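Local coordinates for protein phosphonopyruvate hydrolase (Variovorax sp., PDB 2HJP) that hydrolyses phosphonopyruvate to pyruvate and phosphate, cleaving its carbon–phosphorus bond with the help of a divalent metal ion such as magnesium, at residues M60-A71 and V95-G103. Sequence-based numbering, arbitrary orientation.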
loop_
_atom_site.group_PDB
_atom_site.type_symbol
_atom_site.label_atom_id
_atom_site.label_comp_id
_atom_site.label_asym_id
_atom_site.label_seq_id
_atom_site.Cartn_x
_atom_site.Cartn_y
_atom_site.Cartn_z
ATOM N N MET A 60 -10.526 -0.903 0.270
ATOM C CA MET A 60 -10.671 -0.944 -1.185
ATOM C C MET A 60 -9.277 -1.043 -1.847
ATOM O O MET A 60 -9.123 -1.642 -2.876
ATOM C CB MET A 60 -11.322 0.323 -1.722
ATOM C CG MET A 60 -11.509 0.183 -3.158
ATOM S SD MET A 60 -10.784 1.521 -3.965
ATOM C CE MET A 60 -12.286 2.281 -4.191
ATOM N N SER A 61 -8.299 -0.363 -1.250
ATOM C CA SER A 61 -6.931 -0.400 -1.760
ATOM C C SER A 61 -6.347 -1.861 -1.790
ATOM O O SER A 61 -5.647 -2.295 -2.739
ATOM C CB SER A 61 -6.113 0.535 -0.872
ATOM O OG SER A 61 -4.786 0.488 -1.269
ATOM N N THR A 62 -6.678 -2.647 -0.781
ATOM C CA THR A 62 -6.169 -3.989 -0.744
ATOM C C THR A 62 -6.739 -4.741 -1.960
ATOM O O THR A 62 -6.003 -5.447 -2.658
ATOM C CB THR A 62 -6.550 -4.682 0.558
ATOM O OG1 THR A 62 -5.834 -4.047 1.637
ATOM C CG2 THR A 62 -6.200 -6.158 0.521
ATOM N N HIS A 63 -8.015 -4.530 -2.244
ATOM C CA HIS A 63 -8.599 -5.221 -3.356
ATOM C C HIS A 63 -8.072 -4.710 -4.733
ATOM O O HIS A 63 -7.637 -5.513 -5.616
ATOM C CB HIS A 63 -10.134 -5.134 -3.249
ATOM C CG HIS A 63 -10.852 -5.816 -4.387
ATOM N ND1 HIS A 63 -11.225 -5.165 -5.541
ATOM C CD2 HIS A 63 -11.215 -7.114 -4.549
ATOM C CE1 HIS A 63 -11.782 -6.021 -6.379
ATOM N NE2 HIS A 63 -11.788 -7.218 -5.807
ATOM N N LEU A 64 -7.990 -3.395 -4.873
ATOM C CA LEU A 64 -7.511 -2.787 -6.120
ATOM C C LEU A 64 -6.094 -3.256 -6.387
ATOM O O LEU A 64 -5.783 -3.655 -7.517
ATOM C CB LEU A 64 -7.575 -1.233 -6.013
ATOM C CG LEU A 64 -6.851 -0.529 -7.182
ATOM C CD1 LEU A 64 -7.600 -0.863 -8.500
ATOM C CD2 LEU A 64 -6.862 1.016 -6.965
ATOM N N GLU A 65 -5.223 -3.262 -5.362
ATOM C CA GLU A 65 -3.840 -3.734 -5.611
ATOM C C GLU A 65 -3.775 -5.245 -5.950
ATOM O O GLU A 65 -2.951 -5.655 -6.743
ATOM C CB GLU A 65 -2.928 -3.373 -4.422
ATOM C CG GLU A 65 -2.805 -1.854 -4.317
ATOM C CD GLU A 65 -2.406 -1.178 -5.713
ATOM O OE1 GLU A 65 -1.475 -1.617 -6.439
ATOM O OE2 GLU A 65 -2.985 -0.159 -6.069
ATOM N N MET A 66 -4.648 -6.045 -5.345
ATOM C CA MET A 66 -4.699 -7.456 -5.668
ATOM C C MET A 66 -5.142 -7.578 -7.130
ATOM O O MET A 66 -4.691 -8.495 -7.795
ATOM C CB MET A 66 -5.712 -8.215 -4.750
ATOM C CG MET A 66 -5.761 -9.750 -5.067
ATOM S SD MET A 66 -4.094 -10.490 -5.223
ATOM C CE MET A 66 -3.690 -10.564 -3.423
ATOM N N MET A 67 -6.048 -6.722 -7.616
ATOM C CA MET A 67 -6.491 -6.851 -9.012
ATOM C C MET A 67 -5.318 -6.552 -9.917
ATOM O O MET A 67 -5.112 -7.233 -10.930
ATOM C CB MET A 67 -7.673 -5.927 -9.370
ATOM C CG MET A 67 -8.982 -6.213 -8.580
ATOM S SD MET A 67 -9.541 -7.959 -8.672
ATOM C CE MET A 67 -9.022 -8.629 -7.111
ATOM N N ARG A 68 -4.554 -5.512 -9.583
ATOM C CA ARG A 68 -3.357 -5.166 -10.373
ATOM C C ARG A 68 -2.378 -6.334 -10.492
ATOM O O ARG A 68 -1.882 -6.663 -11.587
ATOM C CB ARG A 68 -2.580 -3.995 -9.738
ATOM C CG ARG A 68 -1.829 -3.191 -10.788
ATOM C CD ARG A 68 -0.868 -2.161 -10.111
ATOM N NE ARG A 68 -1.707 -1.293 -9.250
ATOM C CZ ARG A 68 -2.547 -0.363 -9.706
ATOM N NH1 ARG A 68 -2.680 -0.102 -11.042
ATOM N NH2 ARG A 68 -3.343 0.260 -8.821
ATOM N N ALA A 69 -2.081 -6.927 -9.345
ATOM C CA ALA A 69 -1.178 -8.035 -9.291
ATOM C C ALA A 69 -1.733 -9.243 -10.107
ATOM O O ALA A 69 -0.997 -9.887 -10.817
ATOM C CB ALA A 69 -0.955 -8.426 -7.760
ATOM N N ILE A 70 -3.023 -9.546 -9.976
ATOM C CA ILE A 70 -3.579 -10.661 -10.769
ATOM C C ILE A 70 -3.523 -10.356 -12.289
ATOM O O ILE A 70 -3.129 -11.185 -13.084
ATOM C CB ILE A 70 -5.060 -10.936 -10.392
ATOM C CG1 ILE A 70 -5.119 -11.594 -8.997
ATOM C CG2 ILE A 70 -5.754 -11.821 -11.547
ATOM C CD1 ILE A 70 -6.520 -11.723 -8.416
ATOM N N ALA A 71 -3.926 -9.148 -12.697
ATOM C CA ALA A 71 -3.931 -8.841 -14.105
ATOM C C ALA A 71 -2.500 -8.861 -14.671
ATOM O O ALA A 71 -2.340 -9.164 -15.828
ATOM C CB ALA A 71 -4.622 -7.470 -14.355
ATOM N N VAL A 95 -13.413 5.703 -8.917
ATOM C CA VAL A 95 -12.949 4.369 -8.700
ATOM C C VAL A 95 -12.782 3.537 -9.980
ATOM O O VAL A 95 -11.806 2.877 -10.122
ATOM C CB VAL A 95 -13.959 3.667 -7.713
ATOM C CG1 VAL A 95 -14.035 2.248 -7.973
ATOM C CG2 VAL A 95 -13.485 3.889 -6.313
ATOM N N VAL A 96 -13.722 3.621 -10.911
ATOM C CA VAL A 96 -13.669 2.813 -12.148
ATOM C C VAL A 96 -12.391 2.945 -12.991
ATOM O O VAL A 96 -11.764 1.938 -13.354
ATOM C CB VAL A 96 -15.020 3.035 -12.965
ATOM C CG1 VAL A 96 -14.876 2.500 -14.411
ATOM C CG2 VAL A 96 -16.161 2.239 -12.193
ATOM N N PRO A 97 -11.927 4.168 -13.223
ATOM C CA PRO A 97 -10.710 4.350 -14.007
ATOM C C PRO A 97 -9.508 3.681 -13.267
ATOM O O PRO A 97 -8.573 3.252 -13.907
ATOM C CB PRO A 97 -10.566 5.900 -14.107
ATOM C CG PRO A 97 -11.970 6.406 -13.890
ATOM C CD PRO A 97 -12.576 5.438 -12.881
ATOM N N GLN A 98 -9.540 3.608 -11.938
ATOM C CA GLN A 98 -8.438 2.918 -11.239
ATOM C C GLN A 98 -8.432 1.418 -11.485
ATOM O O GLN A 98 -7.373 0.853 -11.728
ATOM C CB GLN A 98 -8.472 3.177 -9.748
ATOM C CG GLN A 98 -8.116 4.605 -9.437
ATOM C CD GLN A 98 -8.306 4.893 -7.969
ATOM O OE1 GLN A 98 -9.352 5.446 -7.530
ATOM N NE2 GLN A 98 -7.333 4.503 -7.192
ATOM N N TYR A 99 -9.609 0.809 -11.477
ATOM C CA TYR A 99 -9.731 -0.642 -11.767
ATOM C C TYR A 99 -9.343 -0.912 -13.240
ATOM O O TYR A 99 -8.581 -1.832 -13.538
ATOM C CB TYR A 99 -11.127 -1.122 -11.455
ATOM C CG TYR A 99 -11.239 -1.516 -10.024
ATOM C CD1 TYR A 99 -10.881 -2.808 -9.612
ATOM C CD2 TYR A 99 -11.606 -0.566 -9.039
ATOM C CE1 TYR A 99 -10.862 -3.152 -8.224
ATOM C CE2 TYR A 99 -11.601 -0.914 -7.644
ATOM C CZ TYR A 99 -11.238 -2.206 -7.245
ATOM O OH TYR A 99 -11.394 -2.550 -5.891
ATOM N N GLU A 100 -9.805 -0.050 -14.151
ATOM C CA GLU A 100 -9.416 -0.176 -15.572
ATOM C C GLU A 100 -7.901 -0.050 -15.727
ATOM O O GLU A 100 -7.236 -0.910 -16.330
ATOM C CB GLU A 100 -10.096 0.908 -16.423
ATOM C CG GLU A 100 -9.834 0.706 -17.931
ATOM C CD GLU A 100 -10.659 1.672 -18.787
ATOM O OE1 GLU A 100 -11.239 2.622 -18.227
ATOM O OE2 GLU A 100 -10.719 1.503 -20.018
ATOM N N ALA A 101 -7.331 0.983 -15.111
ATOM C CA ALA A 101 -5.893 1.164 -15.190
ATOM C C ALA A 101 -5.153 -0.003 -14.531
ATOM O O ALA A 101 -4.030 -0.315 -14.982
ATOM C CB ALA A 101 -5.476 2.489 -14.543
ATOM N N ALA A 102 -5.750 -0.642 -13.509
ATOM C CA ALA A 102 -5.113 -1.816 -12.846
ATOM C C ALA A 102 -5.077 -3.055 -13.807
ATOM O O ALA A 102 -4.345 -4.036 -13.571
ATOM C CB ALA A 102 -5.872 -2.180 -11.524
ATOM N N GLY A 103 -5.878 -2.997 -14.885
ATOM C CA GLY A 103 -5.878 -4.042 -15.878
ATOM C C GLY A 103 -7.114 -4.938 -15.826
ATOM O O GLY A 103 -7.128 -5.954 -16.506
HETATM O O HOH W 1 -1.922 -5.110 -13.820
HETATM O O HOH W 2 -4.980 1.935 -10.882
HETATM O O HOH W 3 -1.283 -0.774 -13.335
#
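The Y99 side chain fits as a knob into the hole formed by M60, H63, L64 and M67 of helix 60-71, and this is the tightly packed part of the contact. Methyl CD1 of L64 lies over the centre of the Y99 ring, 3.8 Å from its centroid and 3° off the normal, a CH-pi contact; the same CD1 touches A102 CB at 3.7 Å. M67 comes in at the ring edge, with its CG 3.6 Å from Y99 CE1. At the phenol end, H63 ND1 and Y99 OH share a 2.6 Å hydrogen bond. H63 is held at both nitrogens, since NE2 is hydrogen-bonded to O of G41, a substrate-binding residue. A phenylalanine at Y99 would probably keep the ring packing but leave H63 ND1 without its partner and the imidazole less firmly oriented. The looser side is wet. With chi3 bent to -58°, R68 swings its guanidinium over A102 CB, while NE and NH2 grip E65 side-on, NE to OE1 at 2.8 Å. Its NH1 reaches the partner helix through waters bound to Q98 O and A101 O, and another water joins R68 O to A102 O. The axes, 9.1 Å apart at 27°, show side-by-side packing of two helices that flank strand 78-81 in sequence; the closed sheet of eight parallel strands makes them neighbouring outer helices of a TIM barrel.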